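Local coordinates for protein phosphoethanolamine N-methyltransferase 1 (PDB 4KRG) that probably methylates phosphoethanolamine with S-adenosylmethionine on the way to phosphocholine, and here holds phosphoethanolamine and the spent cofactor S-adenosylhomocysteine, at residues 34-39 and 170-175; 272-277 and 442-447. All coordinates share one frame; numbering follows the deposited sequence.

Contact 1 of 2, residues 34-39 and 170-175; sequences LNQTAQ and LKTATM. With OPE (phosphoric acid mono-(2-amino-ethyl) ester), chain C.
The carboxamide of N35 presents its nitrogen to A173, with N35 ND2 3.9 Å from A173 CB, and turns its oxygen back toward its own chain. T37 OG1 donates to OD1 in the carbonyl plane, whereas T37 N reaches the same oxygen tilted 16° from it; the bond from the backbone nitrogen closes an Asx turn, and the two donors together fix the amide's rotation. N35 CG stands anti to the backbone nitrogen (chi1 -173°), beside the carbonyl carbon, which brings OD1 near residue 37. The motif is a single antiparallel beta bridge, with N35 and T174 its non-hydrogen-bonded pair, formed directly after a Schellman motif in which L34, at positive phi, ends helix 29-33. Two backbone bonds flank the pair. Q36 N gives a nearly straight bond to A173 O at 2.8 Å, and M175 N meets L34 O at 3.2 Å from well above the carbonyl plane, 71° out of it. Between them N35 CA adds a CA-H...O contact to A173 O at 3.3 Å. In the selenomethionine M175, CG stands beside the backbone nitrogen and the chain bends at its second torsion, which lays SE 3.6 Å from Q36 CG; the Q36 amide nitrogen is modelled too close to T172 O, and its placement is doubtful. On the substrate side L34 belongs to the phosphoethanolamine pocket, where the phosphoethanolamine is also hydrogen-bonded by S161, S166, H176, Y133 and Y186. One water donates to L34 O and to the ligand's O1, the latter at 2.9 Å, and accepts from T174 OG1, which is also bonded to H176 N. The methyl carbon L34 CD1 ends 3.8 Å from the bridging ester oxygen O4 of phosphoethanolamine.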
ATOM      1  N   LEU A  34     -18.388  -6.720   7.709  1.00 21.18           N
ATOM      2  CA  LEU A  34     -18.541  -6.532   9.157  1.00 22.65           C
ATOM      3  C   LEU A  34     -18.948  -5.095   9.489  1.00 21.06           C
ATOM      4  O   LEU A  34     -18.333  -4.427  10.321  1.00 24.06           O
ATOM      5  CB  LEU A  34     -17.280  -6.963   9.919  1.00 22.31           C
ATOM      6  CG  LEU A  34     -17.041  -8.477   9.852  1.00 21.71           C
ATOM      7  CD1 LEU A  34     -15.735  -8.877  10.522  1.00 23.50           C
ATOM      8  CD2 LEU A  34     -18.205  -9.225  10.484  1.00 21.25           C
ATOM      9  N   ASN A  35     -20.005  -4.639   8.826  1.00 21.29           N
ATOM     10  CA  ASN A  35     -20.456  -3.257   8.900  1.00 24.40           C
ATOM     11  C   ASN A  35     -21.970  -3.225   8.861  1.00 24.80           C
ATOM     12  O   ASN A  35     -22.578  -3.833   7.987  1.00 22.92           O
ATOM     13  CB  ASN A  35     -19.894  -2.467   7.716  1.00 25.90           C
ATOM     14  CG  ASN A  35     -20.175  -0.985   7.813  1.00 28.57           C
ATOM     15  OD1 ASN A  35     -21.317  -0.548   7.691  1.00 30.83           O
ATOM     16  ND2 ASN A  35     -19.123  -0.197   8.008  1.00 30.30           N
ATOM     17  N   GLN A  36     -22.576  -2.507   9.802  1.00 27.39           N
ATOM     18  CA  GLN A  36     -24.030  -2.504   9.944  1.00 28.70           C
ATOM     19  C   GLN A  36     -24.712  -1.837   8.757  1.00 30.08           C
ATOM     20  O   GLN A  36     -25.901  -2.039   8.521  1.00 33.50           O
ATOM     21  CB  GLN A  36     -24.450  -1.810  11.245  1.00 35.90           C
ATOM     22  CG  GLN A  36     -23.699  -2.268  12.493  1.00 41.32           C
ATOM     23  CD  GLN A  36     -24.408  -1.885  13.788  1.00 50.15           C
ATOM     24  OE1 GLN A  36     -25.606  -2.133  13.952  1.00 54.43           O
ATOM     25  NE2 GLN A  36     -23.670  -1.280  14.715  1.00 51.71           N
ATOM     26  N   THR A  37     -23.951  -1.035   8.018  1.00 29.12           N
ATOM     27  CA  THR A  37     -24.477  -0.313   6.865  1.00 33.07           C
ATOM     28  C   THR A  37     -23.622  -0.575   5.632  1.00 27.61           C
ATOM     29  O   THR A  37     -23.265   0.348   4.905  1.00 27.17           O
ATOM     30  CB  THR A  37     -24.540   1.204   7.137  1.00 40.05           C
ATOM     31  OG1 THR A  37     -23.258   1.669   7.577  1.00 42.48           O
ATOM     32  CG2 THR A  37     -25.566   1.502   8.210  1.00 41.88           C
ATOM     33  N   ALA A  38     -23.301  -1.842   5.403  1.00 24.15           N
ATOM     34  CA  ALA A  38     -22.412  -2.217   4.313  1.00 22.69           C
ATOM     35  C   ALA A  38     -23.010  -1.854   2.963  1.00 27.91           C
ATOM     36  O   ALA A  38     -22.290  -1.719   1.974  1.00 32.81           O
ATOM     37  CB  ALA A  38     -22.102  -3.690   4.376  1.00 24.15           C
ATOM     38  N   GLN A  39     -24.330  -1.692   2.928  1.00 27.34           N
ATOM     39  CA  GLN A  39     -25.022  -1.297   1.709  1.00 29.70           C
ATOM     40  C   GLN A  39     -24.467   0.034   1.201  1.00 29.43           C
ATOM     41  O   GLN A  39     -24.291   0.221  -0.001  1.00 30.61           O
ATOM     42  CB  GLN A  39     -26.534  -1.218   1.962  1.00 38.32           C
ATOM     43  CG  GLN A  39     -27.410  -1.189   0.711  1.00 45.43           C
ATOM     44  CD  GLN A  39     -28.865  -1.550   1.005  1.00 53.08           C
ATOM     45  OE1 GLN A  39     -29.159  -2.643   1.494  1.00 54.80           O
ATOM     46  NE2 GLN A  39     -29.779  -0.628   0.707  1.00 55.94           N
ATOM     47  N   LEU A 170     -13.606   2.498  18.310  1.00 68.80           N
ATOM     48  CA  LEU A 170     -14.375   1.455  17.639  1.00 61.22           C
ATOM     49  C   LEU A 170     -15.641   2.140  17.155  1.00 54.39           C
ATOM     50  O   LEU A 170     -16.274   2.871  17.914  1.00 56.73           O
ATOM     51  CB  LEU A 170     -14.778   0.337  18.619  1.00 64.74           C
ATOM     52  CG  LEU A 170     -13.788  -0.510  19.436  1.00 66.17           C
ATOM     53  CD1 LEU A 170     -13.111   0.277  20.554  1.00 68.59           C
ATOM     54  CD2 LEU A 170     -14.494  -1.726  20.014  1.00 66.72           C
ATOM     55  N   LYS A 171     -16.028   1.921  15.907  1.00 48.30           N
ATOM     56  CA  LYS A 171     -17.254   2.546  15.416  1.00 45.89           C
ATOM     57  C   LYS A 171     -18.485   1.686  15.667  1.00 47.02           C
ATOM     58  O   LYS A 171     -18.438   0.459  15.542  1.00 42.15           O
ATOM     59  CB  LYS A 171     -17.157   2.899  13.929  1.00 40.98           C
ATOM     60  CG  LYS A 171     -17.118   4.398  13.635  1.00 42.25           C
ATOM     61  CD  LYS A 171     -16.479   4.674  12.274  1.00 36.81           C
ATOM     62  CE  LYS A 171     -14.961   4.777  12.373  1.00 34.47           C
ATOM     63  NZ  LYS A 171     -14.479   6.171  12.617  1.00 40.48           N
ATOM     64  N   THR A 172     -19.588   2.353  16.011  1.00 52.63           N
ATOM     65  CA  THR A 172     -20.913   1.735  16.065  1.00 53.95           C
ATOM     66  C   THR A 172     -21.260   1.099  14.724  1.00 48.15           C
ATOM     67  O   THR A 172     -22.189   0.303  14.628  1.00 51.22           O
ATOM     68  CB  THR A 172     -22.002   2.768  16.417  1.00 60.78           C
ATOM     69  OG1 THR A 172     -23.187   2.491  15.661  1.00 61.73           O
ATOM     70  CG2 THR A 172     -21.529   4.173  16.079  1.00 62.76           C
ATOM     71  N   ALA A 173     -20.508   1.471  13.692  1.00 39.37           N
ATOM     72  CA  ALA A 173     -20.619   0.859  12.381  1.00 33.22           C
ATOM     73  C   ALA A 173     -20.307  -0.633  12.434  1.00 31.10           C
ATOM     74  O   ALA A 173     -20.787  -1.401  11.609  1.00 32.88           O
ATOM     75  CB  ALA A 173     -19.682   1.547  11.409  1.00 31.33           C
ATOM     76  N   THR A 174     -19.495  -1.044  13.400  1.00 29.14           N
ATOM     77  CA  THR A 174     -19.005  -2.414  13.419  1.00 27.70           C
ATOM     78  C   THR A 174     -20.076  -3.469  13.677  1.00 28.79           C
ATOM     79  O   THR A 174     -21.077  -3.216  14.349  1.00 31.43           O
ATOM     80  CB  THR A 174     -17.860  -2.601  14.427  1.00 34.77           C
ATOM     81  OG1 THR A 174     -17.124  -3.785  14.094  1.00 27.67           O
ATOM     82  CG2 THR A 174     -18.394  -2.709  15.850  1.00 33.11           C
HETATM   83  N   MSE A 175     -19.851  -4.653  13.113  1.00 27.07           N
HETATM   84  CA  MSE A 175     -20.681  -5.819  13.381  1.00 33.46           C
HETATM   85  C   MSE A 175     -19.960  -6.726  14.359  1.00 36.61           C
HETATM   86  O   MSE A 175     -20.453  -7.798  14.717  1.00 39.59           O
HETATM   87  CB  MSE A 175     -20.968  -6.592  12.098  1.00 31.51           C
HETATM   88  CG  MSE A 175     -22.012  -5.959  11.216  1.00 31.88           C
HETATM   89 SE   MSE A 175     -23.737  -5.827  12.089  1.00 55.60          SE
HETATM   90  CE  MSE A 175     -24.151  -7.728  12.195  1.00 71.71           C
TER
HETATM   91  CA  OPE C 501     -13.741  -6.220   7.809  1.00 18.21           C
HETATM   92  CB  OPE C 501     -14.515  -7.264   7.073  1.00 18.50           C
HETATM   93  O1  OPE C 501     -13.686  -4.631  10.204  1.00 18.23           O
HETATM   94  O2  OPE C 501     -11.360  -4.940   9.493  1.00 15.87           O
HETATM   95  O3  OPE C 501     -12.279  -6.397  11.295  1.00 18.83           O
HETATM   96  O4  OPE C 501     -13.064  -6.660   8.928  1.00 19.01           O
HETATM   97  N   OPE C 501     -13.819  -8.475   6.725  1.00 19.32           N
HETATM   98  P   OPE C 501     -12.584  -5.648  10.017  1.00 19.18           P
HETATM   99  O   HOH W   1     -16.025  -3.717  11.619  1.00 20.22           O

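Contact 2 of 2, residues 272-277 and 442-447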
ATOM      1  N   ASP A 272       5.800   9.642  15.105  1.00 21.74           N
ATOM      2  CA  ASP A 272       4.377   9.861  15.380  1.00 24.34           C
ATOM      3  C   ASP A 272       4.021  11.229  15.987  1.00 24.80           C
ATOM      4  O   ASP A 272       2.927  11.749  15.768  1.00 26.08           O
ATOM      5  CB  ASP A 272       3.798   8.736  16.238  1.00 25.84           C
ATOM      6  CG  ASP A 272       3.629   7.434  15.474  1.00 24.69           C
ATOM      7  OD1 ASP A 272       3.789   7.420  14.231  1.00 20.88           O
ATOM      8  OD2 ASP A 272       3.327   6.419  16.140  1.00 25.84           O
ATOM      9  N   ASN A 273       4.934  11.825  16.739  1.00 24.68           N
ATOM     10  CA  ASN A 273       4.638  13.135  17.314  1.00 27.71           C
ATOM     11  C   ASN A 273       5.052  14.314  16.441  1.00 22.90           C
ATOM     12  O   ASN A 273       5.060  15.458  16.901  1.00 24.05           O
ATOM     13  CB  ASN A 273       5.241  13.271  18.713  1.00 36.51           C
ATOM     14  CG  ASN A 273       4.459  12.504  19.759  1.00 40.35           C
ATOM     15  OD1 ASN A 273       3.226  12.490  19.746  1.00 40.25           O
ATOM     16  ND2 ASN A 273       5.172  11.855  20.669  1.00 43.65           N
ATOM     17  N   GLU A 274       5.386  14.044  15.183  1.00 22.79           N
ATOM     18  CA  GLU A 274       5.867  15.103  14.300  1.00 23.64           C
ATOM     19  C   GLU A 274       4.819  16.198  14.133  1.00 25.11           C
ATOM     20  O   GLU A 274       3.780  15.987  13.498  1.00 23.15           O
ATOM     21  CB  GLU A 274       6.279  14.562  12.924  1.00 22.18           C
ATOM     22  CG  GLU A 274       7.103  15.572  12.133  1.00 24.63           C
ATOM     23  CD  GLU A 274       7.283  15.233  10.663  1.00 24.75           C
ATOM     24  OE1 GLU A 274       6.316  14.750  10.031  1.00 24.81           O
ATOM     25  OE2 GLU A 274       8.394  15.479  10.136  1.00 25.40           O
ATOM     26  N   LYS A 275       5.097  17.363  14.708  1.00 17.81           N
ATOM     27  CA  LYS A 275       4.166  18.491  14.667  1.00 19.74           C
ATOM     28  C   LYS A 275       4.228  19.301  13.371  1.00 21.22           C
ATOM     29  O   LYS A 275       3.298  20.043  13.055  1.00 20.07           O
ATOM     30  CB  LYS A 275       4.418  19.426  15.846  1.00 21.22           C
ATOM     31  CG  LYS A 275       4.243  18.786  17.205  1.00 23.00           C
ATOM     32  CD  LYS A 275       4.416  19.822  18.312  1.00 26.73           C
ATOM     33  CE  LYS A 275       5.811  20.430  18.291  1.00 29.13           C
ATOM     34  NZ  LYS A 275       6.120  21.186  19.540  1.00 32.35           N
ATOM     35  N   TYR A 276       5.332  19.165  12.640  1.00 19.22           N
ATOM     36  CA  TYR A 276       5.558  19.872  11.380  1.00 17.45           C
ATOM     37  C   TYR A 276       6.840  19.308  10.783  1.00 19.01           C
ATOM     38  O   TYR A 276       7.556  18.585  11.464  1.00 21.20           O
ATOM     39  CB  TYR A 276       5.688  21.378  11.613  1.00 18.17           C
ATOM     40  CG  TYR A 276       6.771  21.742  12.590  1.00 18.69           C
ATOM     41  CD1 TYR A 276       8.071  21.968  12.161  1.00 19.49           C
ATOM     42  CD2 TYR A 276       6.502  21.843  13.950  1.00 18.48           C
ATOM     43  CE1 TYR A 276       9.069  22.285  13.049  1.00 19.70           C
ATOM     44  CE2 TYR A 276       7.497  22.162  14.852  1.00 19.50           C
ATOM     45  CZ  TYR A 276       8.778  22.382  14.396  1.00 20.31           C
ATOM     46  OH  TYR A 276       9.777  22.695  15.280  1.00 20.70           O
ATOM     47  N   SER A 277       7.142  19.633   9.529  1.00 19.89           N
ATOM     48  CA  SER A 277       8.392  19.175   8.912  1.00 21.05           C
ATOM     49  C   SER A 277       9.401  20.313   8.933  1.00 20.13           C
ATOM     50  O   SER A 277       9.018  21.474   8.811  1.00 20.30           O
ATOM     51  CB  SER A 277       8.150  18.708   7.474  1.00 22.39           C
ATOM     52  OG  SER A 277       9.366  18.325   6.848  1.00 27.03           O
ATOM     53  N   VAL A 442      17.889  22.031  12.787  1.00 17.10           N
ATOM     54  CA  VAL A 442      18.241  21.990  14.207  1.00 17.57           C
ATOM     55  C   VAL A 442      17.052  22.399  15.093  1.00 17.72           C
ATOM     56  O   VAL A 442      16.798  21.774  16.122  1.00 19.99           O
ATOM     57  CB  VAL A 442      19.531  22.797  14.541  1.00 18.51           C
ATOM     58  CG1 VAL A 442      19.256  24.295  14.605  1.00 17.22           C
ATOM     59  CG2 VAL A 442      20.117  22.318  15.843  1.00 19.02           C
ATOM     60  N   SER A 443      16.297  23.405  14.660  1.00 14.70           N
ATOM     61  CA  SER A 443      15.131  23.863  15.410  1.00 14.56           C
ATOM     62  C   SER A 443      14.125  22.736  15.543  1.00 17.08           C
ATOM     63  O   SER A 443      13.501  22.570  16.585  1.00 18.51           O
ATOM     64  CB  SER A 443      14.464  25.052  14.717  1.00 16.79           C
ATOM     65  OG  SER A 443      15.303  26.195  14.716  1.00 20.58           O
ATOM     66  N   PHE A 444      13.974  21.973  14.469  1.00 15.37           N
ATOM     67  CA  PHE A 444      13.023  20.873  14.413  1.00 14.75           C
ATOM     68  C   PHE A 444      13.418  19.717  15.331  1.00 16.22           C
ATOM     69  O   PHE A 444      12.576  19.121  15.996  1.00 17.36           O
ATOM     70  CB  PHE A 444      12.899  20.400  12.965  1.00 12.34           C
ATOM     71  CG  PHE A 444      12.279  19.042  12.812  1.00 14.58           C
ATOM     72  CD1 PHE A 444      10.905  18.897  12.736  1.00 15.32           C
ATOM     73  CD2 PHE A 444      13.079  17.907  12.706  1.00 14.32           C
ATOM     74  CE1 PHE A 444      10.332  17.639  12.578  1.00 15.19           C
ATOM     75  CE2 PHE A 444      12.517  16.647  12.555  1.00 14.49           C
ATOM     76  CZ  PHE A 444      11.142  16.510  12.489  1.00 15.75           C
ATOM     77  N   ILE A 445      14.701  19.392  15.355  1.00 16.42           N
ATOM     78  CA  ILE A 445      15.198  18.283  16.169  1.00 16.41           C
ATOM     79  C   ILE A 445      15.101  18.583  17.667  1.00 17.86           C
ATOM     80  O   ILE A 445      14.674  17.735  18.462  1.00 18.89           O
ATOM     81  CB  ILE A 445      16.647  17.941  15.773  1.00 18.91           C
ATOM     82  CG1 ILE A 445      16.650  17.038  14.538  1.00 18.92           C
ATOM     83  CG2 ILE A 445      17.399  17.286  16.907  1.00 22.03           C
ATOM     84  CD1 ILE A 445      18.014  16.906  13.887  1.00 23.08           C
ATOM     85  N   LYS A 446      15.487  19.793  18.054  1.00 17.85           N
ATOM     86  CA  LYS A 446      15.438  20.186  19.458  1.00 18.28           C
ATOM     87  C   LYS A 446      13.995  20.230  19.944  1.00 20.28           C
ATOM     88  O   LYS A 446      13.694  19.832  21.070  1.00 21.04           O
ATOM     89  CB  LYS A 446      16.079  21.560  19.640  1.00 17.70           C
ATOM     90  CG  LYS A 446      17.528  21.650  19.203  1.00 18.96           C
ATOM     91  CD  LYS A 446      18.441  20.850  20.110  1.00 20.47           C
ATOM     92  CE  LYS A 446      19.908  21.197  19.845  1.00 17.76           C
ATOM     93  NZ  LYS A 446      20.826  20.491  20.776  1.00 18.98           N
ATOM     94  N   ASP A 447      13.114  20.725  19.078  1.00 19.35           N
ATOM     95  CA  ASP A 447      11.700  20.906  19.388  1.00 18.84           C
ATOM     96  C   ASP A 447      11.004  19.579  19.637  1.00 16.13           C
ATOM     97  O   ASP A 447      10.085  19.492  20.445  1.00 18.21           O
ATOM     98  CB  ASP A 447      11.012  21.620  18.227  1.00 19.21           C
ATOM     99  CG  ASP A 447       9.606  22.051  18.553  1.00 27.54           C
ATOM    100  OD1 ASP A 447       9.221  22.045  19.742  1.00 31.53           O
ATOM    101  OD2 ASP A 447       8.880  22.419  17.610  1.00 32.01           O
TER
HETATM  102  O   HOH W   2       6.980  24.185  18.305  1.00 38.27           O
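D447 reaches from its helix to Y276 and K275, and each atom of its side chain has a neighbour there. CB lies 3.4 Å from Y276 OH, and CG lies 3.3 Å from the same hydroxyl oxygen. OD2 accepts from Y276 OH at 2.5 Å through its anti lone pair, near the plane of the phenol ring and at its edge; a water also donates to OD2. OD1 makes a salt bridge with K275 NZ at 3.2 Å, the ammonium coming 35° above the carboxylate plane. A lysine and a phenol on separate oxygens would probably keep this acid ionised. The helix, 434-448, joins strands 428-432 and 458-465, an antiparallel end consistent with a second Rossmann-like methyltransferase domain, and the contact ties it to the loop after helix 249-271. The Y276 and F444 side chains run past each other in opposite directions, and their rings form an offset edge-to-face pair, planes at 78°, the edge of F444 toward the face of Y276. F444 CD1 comes 3.9 Å from Y276 CE1, while Y276 O lies at the F444 edge, 3.1 Å from CE1. E274 CG approaches that edge too, its OE2 being bonded to H311.

How the contacts relate
Contacts 1 and 2 stand in series along the chain, their centres about 37 Å apart and their nearest atoms about 18 Å apart. They share no helix or strand: contact 1 joins the end of helix 29-33 to a loop beyond strand 154-161, in the half that binds cofactor and substrate, while contact 2 joins the loop after helix 249-271 to a helix near the C-terminus. Both are partly buried, each with two buried and two exposed residues among the seven that touch, so burial does not separate them; place does: contact 1 borders the substrate pocket and relies on backbone pairing and a water leading to the ligand, contact 2 on charged and aromatic side chains.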